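Local coordinates for protein acetamidase (Bacillus halodurans, PDB 2II1) that binds calcium ions at a paired metal site and probably hydrolyses carbon-nitrogen bonds in linear amides, at residues Gly153-Thr158 against Leu180-Ala185; Met187-Ile192 against Thr282-Leu287. All coordinates share one frame; numbering follows the deposited sequence.

Interaction 1 (Gly153-Thr158 against Leu180-Ala185). With CA (calcium ion), chain E; CA (calcium ion), chain F.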
loop_
_atom_site.group_PDB
_atom_site.type_symbol
_atom_site.label_atom_id
_atom_site.label_comp_id
_atom_site.label_asym_id
_atom_site.label_seq_id
_atom_site.Cartn_x
_atom_site.Cartn_y
_atom_site.Cartn_z
ATOM N N GLY A 153 -14.100 -1.701 -13.922
ATOM C CA GLY A 153 -12.721 -1.238 -14.166
ATOM C C GLY A 153 -12.729 0.278 -14.296
ATOM O O GLY A 153 -13.143 0.984 -13.371
ATOM N N GLY A 154 -12.299 0.770 -15.453
ATOM C CA GLY A 154 -12.140 2.195 -15.678
ATOM C C GLY A 154 -10.810 2.718 -15.140
ATOM O O GLY A 154 -9.791 2.026 -15.234
ATOM N N ASN A 155 -10.841 3.902 -14.522
ATOM C CA ASN A 155 -9.645 4.638 -14.100
ATOM C C ASN A 155 -9.031 4.071 -12.800
ATOM O O ASN A 155 -9.133 4.663 -11.716
ATOM C CB ASN A 155 -9.992 6.106 -13.966
ATOM C CG ASN A 155 -8.795 6.997 -14.046
ATOM O OD1 ASN A 155 -7.670 6.562 -14.365
ATOM N ND2 ASN A 155 -9.010 8.258 -13.732
ATOM N N LEU A 156 -8.433 2.885 -12.942
ATOM C CA LEU A 156 -7.937 2.090 -11.799
ATOM C C LEU A 156 -6.559 2.556 -11.344
ATOM O O LEU A 156 -6.197 2.358 -10.180
ATOM C CB LEU A 156 -7.859 0.585 -12.180
ATOM C CG LEU A 156 -9.169 -0.193 -12.399
ATOM C CD1 LEU A 156 -8.980 -1.634 -12.846
ATOM C CD2 LEU A 156 -10.043 -0.196 -11.144
ATOM N N ASP A 157 -5.792 3.147 -12.274
ATOM C CA ASP A 157 -4.397 3.513 -12.039
ATOM C C ASP A 157 -3.648 2.545 -11.114
ATOM O O ASP A 157 -3.126 2.924 -10.060
ATOM C CB ASP A 157 -4.298 4.980 -11.596
ATOM C CG ASP A 157 -4.729 5.936 -12.692
ATOM O OD1 ASP A 157 -4.543 5.599 -13.885
ATOM O OD2 ASP A 157 -5.245 7.022 -12.379
ATOM N N THR A 158 -3.585 1.290 -11.561
ATOM C CA THR A 158 -2.974 0.187 -10.823
ATOM C C THR A 158 -1.719 -0.215 -11.576
ATOM O O THR A 158 -1.779 -0.650 -12.741
ATOM C CB THR A 158 -4.016 -0.981 -10.661
ATOM O OG1 THR A 158 -5.075 -0.532 -9.813
ATOM C CG2 THR A 158 -3.427 -2.250 -10.067
ATOM N N LEU A 180 -9.577 0.677 -23.542
ATOM C CA LEU A 180 -8.427 0.921 -22.687
ATOM C C LEU A 180 -7.640 2.115 -23.150
ATOM O O LEU A 180 -7.777 2.566 -24.280
ATOM C CB LEU A 180 -7.535 -0.314 -22.538
ATOM C CG LEU A 180 -6.627 -0.742 -23.688
ATOM C CD1 LEU A 180 -5.443 0.225 -23.882
ATOM C CD2 LEU A 180 -6.169 -2.149 -23.426
ATOM N N GLY A 181 -6.833 2.634 -22.243
ATOM C CA GLY A 181 -6.181 3.900 -22.467
ATOM C C GLY A 181 -5.269 4.263 -21.325
ATOM O O GLY A 181 -4.956 3.436 -20.464
ATOM N N ASP A 182 -4.841 5.514 -21.336
ATOM C CA ASP A 182 -4.146 6.101 -20.208
ATOM C C ASP A 182 -2.933 5.310 -19.789
ATOM O O ASP A 182 -2.826 4.896 -18.621
ATOM C CB ASP A 182 -5.108 6.243 -19.031
ATOM C CG ASP A 182 -4.514 7.007 -17.884
ATOM O OD1 ASP A 182 -3.819 8.001 -18.153
ATOM O OD2 ASP A 182 -4.730 6.638 -16.702
ATOM N N LEU A 183 -2.005 5.148 -20.729
ATOM C CA LEU A 183 -0.749 4.460 -20.491
ATOM C C LEU A 183 0.205 5.385 -19.736
ATOM O O LEU A 183 0.121 6.604 -19.891
ATOM C CB LEU A 183 -0.120 4.032 -21.816
ATOM C CG LEU A 183 -0.929 3.157 -22.774
ATOM C CD1 LEU A 183 -0.030 2.682 -23.933
ATOM C CD2 LEU A 183 -1.560 1.962 -22.058
ATOM N N HIS A 184 1.081 4.792 -18.909
ATOM C CA HIS A 184 2.124 5.524 -18.187
ATOM C C HIS A 184 3.442 4.838 -18.397
ATOM O O HIS A 184 3.510 3.617 -18.515
ATOM C CB HIS A 184 1.882 5.605 -16.689
ATOM C CG HIS A 184 0.573 6.229 -16.331
ATOM N ND1 HIS A 184 -0.197 5.796 -15.273
ATOM C CD2 HIS A 184 -0.119 7.235 -16.912
ATOM C CE1 HIS A 184 -1.299 6.526 -15.206
ATOM N NE2 HIS A 184 -1.282 7.398 -16.198
ATOM N N ALA A 185 4.479 5.659 -18.426
ATOM C CA ALA A 185 5.844 5.212 -18.567
ATOM C C ALA A 185 6.419 4.933 -17.165
ATOM O O ALA A 185 7.387 4.177 -17.000
ATOM C CB ALA A 185 6.631 6.289 -19.309
HETATM CA CA CA E . -5.622 7.652 -14.682
HETATM CA CA CA F . -2.744 8.890 -16.603
HETATM O O HOH W 1 -6.408 9.409 -13.347
HETATM O O HOH W 2 -3.584 9.015 -14.824
#

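Interaction 2 (Met187-Ile192 against Thr282-Leu287)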
loop_
_atom_site.group_PDB
_atom_site.type_symbol
_atom_site.label_atom_id
_atom_site.label_comp_id
_atom_site.label_asym_id
_atom_site.label_seq_id
_atom_site.Cartn_x
_atom_site.Cartn_y
_atom_site.Cartn_z
HETATM N N MSE A 187 4.898 5.258 -12.733
HETATM C CA MSE A 187 3.903 5.688 -11.737
HETATM C C MSE A 187 4.085 4.828 -10.491
HETATM O O MSE A 187 4.290 3.622 -10.581
HETATM C CB MSE A 187 2.475 5.488 -12.241
HETATM C CG MSE A 187 1.427 6.301 -11.483
HETATM SE SE MSE A 187 -0.321 5.454 -11.577
HETATM C CE MSE A 187 -0.131 4.032 -10.232
ATOM N N GLY A 188 3.985 5.461 -9.331
ATOM C CA GLY A 188 4.051 4.769 -8.053
ATOM C C GLY A 188 2.687 4.621 -7.415
ATOM O O GLY A 188 1.759 5.353 -7.747
ATOM N N ASP A 189 2.559 3.649 -6.518
ATOM C CA ASP A 189 1.322 3.456 -5.773
ATOM C C ASP A 189 0.855 4.799 -5.192
ATOM O O ASP A 189 1.633 5.571 -4.590
ATOM C CB ASP A 189 1.493 2.417 -4.659
ATOM C CG ASP A 189 1.399 0.982 -5.161
ATOM O OD1 ASP A 189 0.959 0.745 -6.328
ATOM O OD2 ASP A 189 1.763 0.088 -4.373
ATOM N N GLY A 190 -0.421 5.087 -5.381
ATOM C CA GLY A 190 -0.967 6.347 -4.913
ATOM C C GLY A 190 -1.156 7.403 -5.983
ATOM O O GLY A 190 -2.077 8.214 -5.879
ATOM N N GLU A 191 -0.322 7.402 -7.018
ATOM C CA GLU A 191 -0.439 8.437 -8.074
ATOM C C GLU A 191 -0.701 9.826 -7.446
ATOM O O GLU A 191 -1.585 10.581 -7.876
ATOM C CB GLU A 191 -1.562 8.079 -9.029
ATOM C CG GLU A 191 -1.459 8.810 -10.352
ATOM C CD GLU A 191 -2.593 8.493 -11.287
ATOM O OE1 GLU A 191 -3.709 8.229 -10.776
ATOM O OE2 GLU A 191 -2.360 8.516 -12.528
ATOM N N ILE A 192 0.087 10.151 -6.421
ATOM C CA ILE A 192 -0.283 11.209 -5.475
ATOM C C ILE A 192 -0.371 12.629 -6.052
ATOM O O ILE A 192 -1.145 13.417 -5.562
ATOM C CB ILE A 192 0.584 11.206 -4.162
ATOM C CG1 ILE A 192 2.073 11.528 -4.429
ATOM C CG2 ILE A 192 0.376 9.890 -3.424
ATOM C CD1 ILE A 192 2.416 13.055 -4.526
ATOM N N THR A 282 -8.810 3.770 -5.294
ATOM C CA THR A 282 -8.684 2.342 -5.611
ATOM C C THR A 282 -7.603 1.714 -4.747
ATOM O O THR A 282 -6.559 2.300 -4.557
ATOM C CB THR A 282 -8.335 2.132 -7.072
ATOM O OG1 THR A 282 -9.329 2.762 -7.880
ATOM C CG2 THR A 282 -8.256 0.629 -7.416
ATOM N N ALA A 283 -7.884 0.515 -4.246
ATOM C CA ALA A 283 -7.005 -0.272 -3.377
ATOM C C ALA A 283 -6.998 -1.689 -3.894
ATOM O O ALA A 283 -7.924 -2.087 -4.638
ATOM C CB ALA A 283 -7.507 -0.244 -1.945
ATOM N N ARG A 284 -5.951 -2.442 -3.552
ATOM C CA ARG A 284 -5.897 -3.887 -3.890
ATOM C C ARG A 284 -5.335 -4.733 -2.777
ATOM O O ARG A 284 -4.388 -4.333 -2.104
ATOM C CB ARG A 284 -5.140 -4.194 -5.206
ATOM C CG ARG A 284 -3.713 -3.736 -5.296
ATOM C CD ARG A 284 -3.308 -3.488 -6.752
ATOM N NE ARG A 284 -1.851 -3.331 -6.865
ATOM C CZ ARG A 284 -1.179 -2.223 -6.564
ATOM N NH1 ARG A 284 -1.808 -1.146 -6.139
ATOM N NH2 ARG A 284 0.142 -2.186 -6.669
ATOM N N PHE A 285 -5.929 -5.909 -2.583
ATOM C CA PHE A 285 -5.354 -6.897 -1.673
ATOM C C PHE A 285 -4.678 -7.978 -2.484
ATOM O O PHE A 285 -5.318 -8.592 -3.350
ATOM C CB PHE A 285 -6.397 -7.552 -0.751
ATOM C CG PHE A 285 -5.769 -8.182 0.453
ATOM C CD1 PHE A 285 -5.208 -9.441 0.390
ATOM C CD2 PHE A 285 -5.635 -7.452 1.613
ATOM C CE1 PHE A 285 -4.552 -9.973 1.492
ATOM C CE2 PHE A 285 -5.021 -7.979 2.701
ATOM C CZ PHE A 285 -4.483 -9.260 2.645
ATOM N N SER A 286 -3.418 -8.249 -2.123
ATOM C CA SER A 286 -2.541 -9.143 -2.848
ATOM C C SER A 286 -2.071 -10.318 -1.966
ATOM O O SER A 286 -1.605 -10.117 -0.820
ATOM C CB SER A 286 -1.341 -8.364 -3.367
ATOM O OG SER A 286 -0.373 -9.194 -3.944
ATOM N N LEU A 287 -2.212 -11.536 -2.502
ATOM C CA LEU A 287 -1.688 -12.733 -1.855
ATOM C C LEU A 287 -0.896 -13.615 -2.860
ATOM O O LEU A 287 -1.329 -13.792 -3.997
ATOM C CB LEU A 287 -2.841 -13.506 -1.237
ATOM C CG LEU A 287 -2.511 -14.731 -0.392
ATOM C CD1 LEU A 287 -1.843 -14.361 0.983
ATOM C CD2 LEU A 287 -3.771 -15.555 -0.215
#

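Interaction 1 (Gly153-Thr158 against Leu180-Ala185)
Asp182 and Asp157 meet through a calcium ion (chain E) that each binds with its carboxylate. From CB outward, Asp182 leaves strand 176-184 toward segment 153-158, and with CG anti to the backbone N (chi1 -173°) the carboxylate lands between two calcium ions. CG is no ligand and sits between the ions, nearer the calcium of chain F, and its two oxygens divide the work. Asp182 OD1 turns to the calcium of chain F at 2.1 Å, while Asp182 OD2 binds the calcium of chain E at 2.4 Å, so this one carboxylate bridges the pair. A water bound to both ions makes a second bridge.

From the end of strand 153-155 and the loop after it, Asp157 holds the chain E calcium with both carboxylate oxygens, and Asn155 adds OD1, its carbonyl oxygen, at 2.3 Å; a second water completes the six ligating atoms and accepts a hydrogen bond from Asn155 ND2. The amide is also tied through ND2 to Gly147 O, which probably helps keep OD1 aimed at the metal. Asp157 OD1 and Asp182 OD2 come within 3.0 Å of each other with their carboxylate planes 61° apart, a closeness explained by the shared ion. Two residues along the strand, His184 gives NE2 to the chain F calcium at 2.1 Å, and Asp157 OD1 sits 3.6 Å from His184 CE1 at the ring edge.

Glu198 also binds the chain F calcium, and Asn278 donates to Asp157 OD2 from the second shell. The two segments share no direct hydrogen bond. They are joined here by coordination, in a buried dinuclear centre with a bridging aspartate and a bridging water; the cations probably offset the repulsion that the gathered carboxylates would otherwise feel.

Interaction 2 (Met187-Ile192 against Thr282-Leu287)
Asp189 OD1 is gripped by both terminal nitrogens of the Arg284 guanidinium. The firmer bond comes from Arg284 NH2, 3.1 Å from Asp189 OD1 with an N-H...O angle of 156°; it meets the oxygen on its syn side. Arg284 NH1 adds a weak bond to the same Asp189 OD1 at 3.4 Å. The grip is therefore a fork on one oxygen and not the paired arrangement in which each carboxylate oxygen takes its own nitrogen. Asp189 OD1 lies at the guanidinium edge, near its plane, but the carboxylate is turned 74° from that plane, leaving Asp189 OD2 farther away, 3.6 Å from Arg284 NH2.

Arg284 reaches across from strand 281-288 by an extended run from CG to NE. Asp189 stands in a type II beta turn from Gly188 to Glu191, closed by Glu191 N to Gly188 O at 3.0 Å, and the end of its side chain swings over to the strand. The guanidinium has further partners: Arg284 NH2 makes a salt bridge to Asp160, and NH1 forms weak bonds to Val273 O and Ser274 OG. The second subunit also touches the turn, where its Asp270 accepts a hydrogen bond from Asp189 N and its Tyr272 packs on the Asp189 side chain.

With an alanine in place of Asp189, Arg284 would probably keep Asp160 but lose its second carboxylate, and the turn its side-chain link to the strand. Buried with two aspartates on its guanidinium, the arginine is likely to stay positively charged, its charge answered by Asp189 and Asp160 where the turn, strand 281-288 and the second subunit come together.

Overall arrangement
Both contacts are buried, but interaction 1 lies about 4 Å from the centre of the chain and interaction 2 about 11 Å (centre to centre), where the second subunit comes into reach. Strands 153-155 and 176-184 of interaction 1 belong to the curled sheet; in interaction 2, 187-192 lies in the loop after strand 176-184, and 282-287 in a strand of the large mixed sheet. Calcium coordination joins the first pair; a salt bridge joins the second. Their centres are 12 Å apart and they touch directly. Thr158 CG2 rests on Arg284 CD. Glu191 lies beside Asp157 and His184, and Met187, a selenomethionine, packs its CE against Asp157 O, so loop 187-192 adjoins the metal centre.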